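Ecdysteroid-phosphate phosphatase (Bombyx mori, PDB 3C7T) releases active ecdysteroids from their 22-phosphate esters through its histidine phosphatase domain, the part in this crystal, and also has protein tyrosine phosphatase activity. Local coordinates at residues 13-16 against 17-20; 58-62 against 63-67; 89-92 against 93-97; 33-36 against 37-40. All blocks are in the same frame, centred on the assembly; numbering follows the deposited sequence.

All four contacts are local, each a stretch of chain folded back on its next few residues, yet their chemistry changes with depth. Contact 3 is buried at the start of helix 91-104, where backbone bonds dominate and one arginine points to the bound tungstate. Contact 1 supplies a second arginine to that ion and adds a salt bridge. Contact 2, the start of helix 62-77, lies between the catalytic loop and the dimer partner and relies on capping and an indole face. Contact 4 is farthest out, away from the annotated sites, and is built from a turn and a bridging water. Contacts 1, 2 and 4 all reach the second subunit; contact 3 does not.

Contact 1: residues 13-16 against 17-20; sequences GERV and DLTY. With WO4 (tungstate(VI)ion), chain E.
Arg15 grips Asp17 side-on, one nitrogen to each carboxylate oxygen: NE to OD1 at 2.9 Å and NH2 to OD2 also at 2.9 Å. Both oxygens use their syn lone pairs, and the two flat groups lie 27° apart, nearly coplanar. The bend at chi3 (64°) turns the guanidinium so that its remaining nitrogen, Arg15 NH1, meets tungstate O3 at 2.7 Å (N-H...O 154°). A methionine here, with no side-chain N-H to give, would probably leave the Asp17 carboxylate without its ion-pair mate and the tungstate less firmly held. Gly13 is the last residue of the Arg-His-Gly signature of the histidine phosphatase superfamily, and the side chain of Arg15 lies close to that of His12, the residue phosphorylated in catalysis.

Hydrogen bonds then close the short helix 16-19. Thr19 OG1 donates to Arg15 O at 2.8 Å, tilted from the carbonyl plane, while Val16 O receives both Thr19 N and, at 3.0 Å, Tyr20 N. Glu14 OE1 is hydrogen-bonded to Thr61 and Asn39, outside this turn.

Apolar contacts are fewer. Leu18 lies over one guanidinium face, its CD1 3.7 Å from Arg15 CD, and Val16 CG1 touches Tyr20 CD1 at 3.8 Å.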
# COMPACT_ATOMS: atom_id res chain seq x y z
N GLY A 13 9.74 -3.62 -5.23
CA GLY A 13 8.89 -2.85 -4.33
C GLY A 13 9.52 -2.76 -2.95
O GLY A 13 10.67 -3.16 -2.74
N GLU A 14 8.75 -2.22 -2.00
CA GLU A 14 9.19 -1.99 -0.61
C GLU A 14 9.73 -3.25 0.05
O GLU A 14 9.08 -4.30 0.02
CB GLU A 14 8.01 -1.45 0.21
CG GLU A 14 8.34 -1.17 1.68
CD GLU A 14 7.17 -0.61 2.46
OE1 GLU A 14 6.24 -1.38 2.83
OE2 GLU A 14 7.20 0.61 2.75
N ARG A 15 10.92 -3.14 0.67
CA ARG A 15 11.59 -4.30 1.29
C ARG A 15 11.25 -4.45 2.77
O ARG A 15 11.25 -3.45 3.52
CB ARG A 15 13.12 -4.10 1.19
CG ARG A 15 13.66 -4.31 -0.21
CD ARG A 15 15.06 -3.79 -0.33
NE ARG A 15 16.04 -4.50 0.52
CZ ARG A 15 17.36 -4.47 0.31
NH1 ARG A 15 17.87 -3.77 -0.69
NH2 ARG A 15 18.20 -5.15 1.11
N VAL A 16 11.04 -5.69 3.23
CA VAL A 16 10.83 -5.91 4.66
C VAL A 16 12.03 -5.38 5.48
O VAL A 16 11.87 -4.70 6.47
CB VAL A 16 10.60 -7.42 5.01
CG1 VAL A 16 10.61 -7.62 6.53
CG2 VAL A 16 9.27 -7.90 4.40
N ASP A 17 13.25 -5.75 5.07
CA ASP A 17 14.46 -5.43 5.88
C ASP A 17 14.73 -3.93 6.02
O ASP A 17 15.37 -3.49 6.99
CB ASP A 17 15.68 -6.22 5.39
CG ASP A 17 16.16 -5.82 4.00
OD1 ASP A 17 15.48 -5.07 3.27
OD2 ASP A 17 17.24 -6.31 3.59
N LEU A 18 14.22 -3.13 5.08
CA LEU A 18 14.43 -1.68 5.16
C LEU A 18 13.28 -0.96 5.86
O LEU A 18 13.41 0.23 6.23
CB LEU A 18 14.62 -1.07 3.76
CG LEU A 18 15.84 -1.56 2.96
CD1 LEU A 18 16.03 -0.78 1.64
CD2 LEU A 18 17.11 -1.54 3.83
N THR A 19 12.17 -1.66 6.03
CA THR A 19 10.98 -1.11 6.67
C THR A 19 10.93 -1.41 8.16
O THR A 19 10.37 -0.63 8.93
CB THR A 19 9.71 -1.70 5.99
OG1 THR A 19 9.74 -1.37 4.60
CG2 THR A 19 8.41 -1.17 6.62
N TYR A 20 11.52 -2.55 8.55
CA TYR A 20 11.54 -3.01 9.94
C TYR A 20 12.96 -3.11 10.47
O TYR A 20 13.90 -2.91 9.76
CB TYR A 20 10.90 -4.39 10.04
CG TYR A 20 9.45 -4.42 9.56
CD1 TYR A 20 9.15 -4.55 8.20
CD2 TYR A 20 8.40 -4.30 10.47
CE1 TYR A 20 7.80 -4.56 7.74
CE2 TYR A 20 7.05 -4.32 10.02
CZ TYR A 20 6.78 -4.45 8.67
OH TYR A 20 5.45 -4.47 8.24
W WO4 E . 17.61 -2.33 -4.15
O1 WO4 E . 17.15 -1.26 -5.70
O2 WO4 E . 19.48 -1.71 -3.93
O3 WO4 E . 16.85 -1.91 -2.37
O4 WO4 E . 17.84 -4.26 -4.44

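Contact 2: residues 58-62 against 63-67; sequences TPLTR and LGWFQ
Leu60 lies over one face of the Trp65 indole, its CD1 methyl 4.1 Å from the centroid of the five-membered ring and 18° off the ring normal, a CH-pi contact. Lower down the same side chain, Leu60 CB reaches Trp65 CD1 at 3.7 Å. Leucine CG stands anti to its own carbonyl carbon (chi1 -61°), which places the CD1 branch over the ring. The rim of the indole is engaged as well: Thr61 O lies near the ring plane at its edge, and Trp65 NE1 donates at 2.9 Å to a water that sits 2.7 Å from Leu60 O, so the face and the N-H of one ring are tied to one residue. A serine at Trp65 would probably leave Leu60 without its aromatic cover and the water without its indole donor.

The backbone beneath is a helix start. Thr61 is the N-cap: its OG1 accepts Gly64 N at 2.9 Å, and the same hydroxyl is hydrogen-bonded to Glu14 OE1; its carbonyl oxygen takes Trp65 N at 3.1 Å. Phe66 N to Arg62 O carries the helical pattern on. Gly64 has no side chain, and a CB there would press against Leu60 CB.

This is the first turn of helix 62-77, reached by a loop from helix 50-56. Leu60 also packs on Arg92 and Thr96 of helix 91-104, Pro59 and Thr61 lean on helix 16-19, and on the dimer side Phe66 stacks with Phe66 of the second subunit while Arg62 forms a salt bridge with its Glu73.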
# COMPACT_ATOMS: atom_id res chain seq x y z
N THR A 58 15.74 -10.60 1.74
CA THR A 58 14.45 -10.08 2.25
C THR A 58 13.23 -10.30 1.33
O THR A 58 13.36 -10.20 0.10
CB THR A 58 14.59 -8.58 2.57
OG1 THR A 58 13.45 -8.14 3.32
CG2 THR A 58 14.75 -7.77 1.28
N PRO A 59 12.06 -10.61 1.90
CA PRO A 59 10.79 -10.57 1.15
C PRO A 59 10.39 -9.12 0.89
O PRO A 59 10.91 -8.20 1.54
CB PRO A 59 9.78 -11.15 2.13
CG PRO A 59 10.58 -11.85 3.19
CD PRO A 59 11.86 -11.08 3.29
N LEU A 60 9.43 -8.91 -0.02
CA LEU A 60 8.68 -7.64 -0.05
C LEU A 60 7.71 -7.58 1.11
O LEU A 60 7.22 -8.61 1.56
CB LEU A 60 7.85 -7.53 -1.32
CG LEU A 60 8.50 -7.53 -2.70
CD1 LEU A 60 7.40 -7.43 -3.74
CD2 LEU A 60 9.50 -6.35 -2.80
N THR A 61 7.39 -6.36 1.54
CA THR A 61 6.27 -6.11 2.46
C THR A 61 4.97 -6.31 1.66
O THR A 61 5.02 -6.44 0.42
CB THR A 61 6.29 -4.66 2.94
OG1 THR A 61 6.25 -3.79 1.81
CG2 THR A 61 7.59 -4.41 3.75
N ARG A 62 3.84 -6.33 2.37
CA ARG A 62 2.52 -6.31 1.70
C ARG A 62 2.42 -5.12 0.76
O ARG A 62 1.94 -5.26 -0.37
CB ARG A 62 1.37 -6.32 2.73
CG ARG A 62 1.23 -7.63 3.56
CD ARG A 62 0.91 -8.86 2.72
NE ARG A 62 -0.35 -8.72 1.97
CZ ARG A 62 -1.56 -9.01 2.45
NH1 ARG A 62 -1.71 -9.41 3.69
NH2 ARG A 62 -2.64 -8.84 1.67
N LEU A 63 2.88 -3.95 1.21
CA LEU A 63 2.84 -2.75 0.40
C LEU A 63 3.71 -2.96 -0.85
O LEU A 63 3.36 -2.51 -1.93
CB LEU A 63 3.37 -1.55 1.18
CG LEU A 63 3.44 -0.24 0.39
CD1 LEU A 63 2.15 0.00 -0.43
CD2 LEU A 63 3.76 0.91 1.32
N GLY A 64 4.85 -3.62 -0.69
CA GLY A 64 5.75 -3.86 -1.84
C GLY A 64 5.09 -4.67 -2.95
O GLY A 64 5.23 -4.35 -4.13
N TRP A 65 4.38 -5.73 -2.58
CA TRP A 65 3.52 -6.45 -3.53
C TRP A 65 2.49 -5.53 -4.18
O TRP A 65 2.31 -5.57 -5.39
CB TRP A 65 2.78 -7.57 -2.82
CG TRP A 65 3.60 -8.78 -2.66
CD1 TRP A 65 4.50 -9.04 -1.66
CD2 TRP A 65 3.60 -9.93 -3.51
NE1 TRP A 65 5.06 -10.30 -1.84
CE2 TRP A 65 4.51 -10.86 -2.96
CE3 TRP A 65 2.88 -10.28 -4.68
CZ2 TRP A 65 4.76 -12.12 -3.55
CZ3 TRP A 65 3.12 -11.54 -5.26
CH2 TRP A 65 4.04 -12.44 -4.69
N PHE A 66 1.84 -4.69 -3.38
CA PHE A 66 0.79 -3.77 -3.87
C PHE A 66 1.33 -2.73 -4.85
O PHE A 66 0.74 -2.45 -5.89
CB PHE A 66 0.14 -3.09 -2.67
CG PHE A 66 -1.04 -2.23 -3.02
CD1 PHE A 66 -2.21 -2.79 -3.52
CD2 PHE A 66 -0.98 -0.86 -2.82
CE1 PHE A 66 -3.32 -1.96 -3.83
CE2 PHE A 66 -2.08 -0.03 -3.12
CZ PHE A 66 -3.25 -0.59 -3.64
N GLN A 67 2.50 -2.17 -4.54
CA GLN A 67 3.21 -1.28 -5.48
C GLN A 67 3.46 -1.93 -6.82
O GLN A 67 3.22 -1.31 -7.87
CB GLN A 67 4.55 -0.83 -4.87
CG GLN A 67 4.36 0.05 -3.63
CD GLN A 67 5.67 0.34 -2.85
OE1 GLN A 67 6.63 -0.46 -2.89
NE2 GLN A 67 5.69 1.45 -2.07
O HOH W 1 6.60 -10.99 0.52

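Contact 3: residues 89-92 against 93-97; sequences PALR and CVETA. With WO4 (tungstate(VI)ion), chain E.
Thr96 folds back on Arg92 in a tightly bonded part of this turn: its OG1 donates to Arg92 O at 2.6 Å, and Thr96 N donates to the same oxygen at 3.0 Å. The hydroxyl, anti to the threonine's own carbonyl carbon (chi1 -58°), is the branch that points back toward Arg92 O. This hydroxyl also accepts Gly13 N from the catalytic loop, and the threonine side chain packs beside that of His12. Two residues before Arg92, Ala90, the N-cap residue, likewise offers one carbonyl to two donors, Val94 N at 3.1 Å and Cys93 N at 2.9 Å. Cys93 SG rests against Ala90 CB at 3.9 Å.

The helix is the crossover of a beta-alpha-beta unit between strands 84-87 and 112-114, and its first turn presents Arg92 to the phosphate-binding pocket of this histidine phosphatase. From CG to NE the chain is extended, and both Arg92 NE (2.7 Å) and NH2 (2.8 Å) donate to a single oxygen, O4 of the tungstate, which lies in the guanidinium plane. Ala90 CB lies over one face of the guanidinium. Arg11, Arg15, His192, Ala193 and Lys224 bind the same ion.

The looser side is that of Leu91 and Glu95, the latter alone among the touching residues in having some access to solvent. Their side chains cross at an angle and meet only by packing, Leu91 CD1 3.7 Å from Glu95 CG, although Glu95 N still bonds to Leu91 O; the carboxylate accepts Leu60 N, linking this helix to the neighbouring loop.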
# COMPACT_ATOMS: atom_id res chain seq x y z
N PRO A 89 17.69 -12.59 -9.41
CA PRO A 89 17.34 -13.73 -8.56
C PRO A 89 17.04 -13.38 -7.09
O PRO A 89 16.64 -14.27 -6.33
CB PRO A 89 18.57 -14.65 -8.70
CG PRO A 89 19.69 -13.71 -8.98
CD PRO A 89 19.12 -12.59 -9.79
N ALA A 90 17.23 -12.11 -6.69
CA ALA A 90 16.85 -11.64 -5.34
C ALA A 90 15.37 -11.86 -5.13
O ALA A 90 14.55 -11.55 -6.03
CB ALA A 90 17.19 -10.15 -5.17
N LEU A 91 15.00 -12.35 -3.94
CA LEU A 91 13.59 -12.67 -3.68
C LEU A 91 12.68 -11.48 -3.89
O LEU A 91 11.57 -11.64 -4.41
CB LEU A 91 13.37 -13.21 -2.28
CG LEU A 91 11.91 -13.47 -1.91
CD1 LEU A 91 11.27 -14.53 -2.85
CD2 LEU A 91 11.77 -13.80 -0.40
N ARG A 92 13.14 -10.29 -3.48
CA ARG A 92 12.33 -9.07 -3.67
C ARG A 92 12.00 -8.79 -5.14
O ARG A 92 10.92 -8.26 -5.47
CB ARG A 92 13.03 -7.87 -3.02
CG ARG A 92 14.42 -7.59 -3.59
CD ARG A 92 15.11 -6.50 -2.78
NE ARG A 92 16.51 -6.21 -3.11
CZ ARG A 92 17.57 -6.88 -2.64
NH1 ARG A 92 17.44 -7.98 -1.88
NH2 ARG A 92 18.79 -6.47 -2.99
N CYS A 93 12.91 -9.15 -6.02
CA CYS A 93 12.73 -8.91 -7.46
C CYS A 93 11.76 -9.93 -8.07
O CYS A 93 10.87 -9.58 -8.86
CB CYS A 93 14.07 -8.89 -8.19
SG CYS A 93 15.26 -7.73 -7.47
N VAL A 94 11.94 -11.20 -7.72
CA VAL A 94 11.01 -12.23 -8.18
C VAL A 94 9.58 -11.97 -7.65
O VAL A 94 8.59 -12.11 -8.38
CB VAL A 94 11.47 -13.65 -7.81
CG1 VAL A 94 10.53 -14.68 -8.45
CG2 VAL A 94 12.92 -13.88 -8.32
N GLU A 95 9.46 -11.54 -6.40
CA GLU A 95 8.14 -11.20 -5.89
C GLU A 95 7.57 -9.97 -6.57
O GLU A 95 6.37 -9.93 -6.82
CB GLU A 95 8.15 -11.02 -4.38
CG GLU A 95 8.45 -12.31 -3.61
CD GLU A 95 8.33 -12.11 -2.09
OE1 GLU A 95 8.84 -11.09 -1.57
OE2 GLU A 95 7.75 -12.98 -1.40
N THR A 96 8.41 -9.00 -6.92
CA THR A 96 7.92 -7.83 -7.65
C THR A 96 7.38 -8.30 -9.01
O THR A 96 6.33 -7.83 -9.47
CB THR A 96 8.99 -6.77 -7.79
OG1 THR A 96 9.42 -6.41 -6.47
CG2 THR A 96 8.43 -5.50 -8.55
N ALA A 97 8.10 -9.22 -9.62
CA ALA A 97 7.69 -9.74 -10.93
C ALA A 97 6.32 -10.40 -10.84
O ALA A 97 5.46 -10.19 -11.72
CB ALA A 97 8.75 -10.74 -11.45
W WO4 E . 17.61 -2.33 -4.15
O1 WO4 E . 17.15 -1.26 -5.70
O2 WO4 E . 19.48 -1.71 -3.93
O3 WO4 E . 16.85 -1.91 -2.37
O4 WO4 E . 17.84 -4.26 -4.44

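Contact 4: residues 33-36 against 37-40; sequences YVRK and DLNL
Arg35 sends its CG anti to the backbone N (chi1 -174°) and then bends at chi3 (65°), a course that carries the chain past Asp37 O, 3.2 Å from Arg35 CG, and lays one guanidinium face against Leu38 CD2. That methyl is 3.7 Å from both Arg35 NH1 and NH2. Tyr33, also with CG anti to its N (chi1 172°), reaches across so that its OH lies 3.3 Å from Leu40 CB; the hydroxyl itself is hydrogen-bonded to Pro41 O.

No direct hydrogen bond joins the two halves, and a water does the work. It accepts from Arg35 NH1 at 2.8 Å, in the guanidinium plane, and donates to Leu38 O and Leu40 O, each at 2.6 Å, so two carbonyls of the turn are satisfied through one molecule.

Asp37 has several partners: OD1 forms a salt bridge with Arg255, while OD2 takes the hydroxyl of Tyr20 and Ile249 N of the second subunit. The same OD2 accepts Asn39 N at 3.0 Å, met from above the carboxylate plane. Residues 37-40 form a type I beta turn, closed by Leu40 N to Asp37 O, with an Asx turn nested at its start, set at the dimer interface.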
# COMPACT_ATOMS: atom_id res chain seq x y z
N TYR A 33 7.63 -18.97 11.89
CA TYR A 33 7.30 -17.56 11.59
C TYR A 33 5.90 -17.21 12.10
O TYR A 33 4.94 -17.94 11.82
CB TYR A 33 7.37 -17.32 10.09
CG TYR A 33 6.86 -15.95 9.65
CD1 TYR A 33 7.59 -14.80 9.97
CD2 TYR A 33 5.67 -15.82 8.93
CE1 TYR A 33 7.13 -13.54 9.57
CE2 TYR A 33 5.20 -14.57 8.52
CZ TYR A 33 5.94 -13.43 8.86
OH TYR A 33 5.49 -12.19 8.46
N VAL A 34 5.79 -16.10 12.84
CA VAL A 34 4.50 -15.56 13.26
C VAL A 34 4.40 -14.17 12.66
O VAL A 34 5.31 -13.37 12.84
CB VAL A 34 4.38 -15.44 14.80
CG1 VAL A 34 3.11 -14.67 15.18
CG2 VAL A 34 4.48 -16.83 15.50
N ARG A 35 3.32 -13.85 11.94
CA ARG A 35 3.17 -12.49 11.42
C ARG A 35 2.88 -11.54 12.60
O ARG A 35 1.88 -11.70 13.31
CB ARG A 35 2.05 -12.42 10.39
CG ARG A 35 1.94 -11.05 9.70
CD ARG A 35 0.71 -10.97 8.84
NE ARG A 35 -0.53 -11.03 9.62
CZ ARG A 35 -1.70 -10.52 9.22
NH1 ARG A 35 -1.80 -9.85 8.07
NH2 ARG A 35 -2.77 -10.66 10.00
N LYS A 36 3.75 -10.56 12.81
CA LYS A 36 3.54 -9.63 13.90
C LYS A 36 3.18 -8.20 13.48
O LYS A 36 3.10 -7.30 14.33
CB LYS A 36 4.78 -9.64 14.81
CG LYS A 36 4.94 -11.04 15.43
CD LYS A 36 5.55 -11.00 16.78
CE LYS A 36 5.66 -12.41 17.30
NZ LYS A 36 6.85 -12.49 18.18
N ASP A 37 2.96 -8.00 12.18
CA ASP A 37 2.60 -6.69 11.64
C ASP A 37 1.78 -6.92 10.39
O ASP A 37 2.06 -7.86 9.65
CB ASP A 37 3.87 -5.90 11.29
CG ASP A 37 3.57 -4.41 10.99
OD1 ASP A 37 3.46 -3.63 11.95
OD2 ASP A 37 3.48 -4.04 9.80
N LEU A 38 0.81 -6.05 10.13
CA LEU A 38 -0.05 -6.25 8.95
C LEU A 38 0.68 -6.08 7.63
O LEU A 38 0.24 -6.62 6.63
CB LEU A 38 -1.28 -5.34 8.96
CG LEU A 38 -2.23 -5.53 10.12
CD1 LEU A 38 -3.31 -4.45 9.97
CD2 LEU A 38 -2.85 -6.94 10.07
N ASN A 39 1.78 -5.33 7.64
CA ASN A 39 2.54 -5.12 6.43
C ASN A 39 3.64 -6.20 6.25
O ASN A 39 4.41 -6.17 5.28
CB ASN A 39 3.10 -3.68 6.42
CG ASN A 39 3.62 -3.25 5.07
OD1 ASN A 39 3.08 -3.63 4.03
ND2 ASN A 39 4.67 -2.42 5.09
N LEU A 40 3.68 -7.20 7.13
CA LEU A 40 4.58 -8.34 6.93
C LEU A 40 3.91 -9.47 6.10
O LEU A 40 2.67 -9.56 6.06
CB LEU A 40 5.08 -8.91 8.28
CG LEU A 40 6.13 -8.09 9.02
CD1 LEU A 40 6.27 -8.56 10.44
CD2 LEU A 40 7.48 -8.14 8.31
O HOH W 2 0.11 -9.18 6.17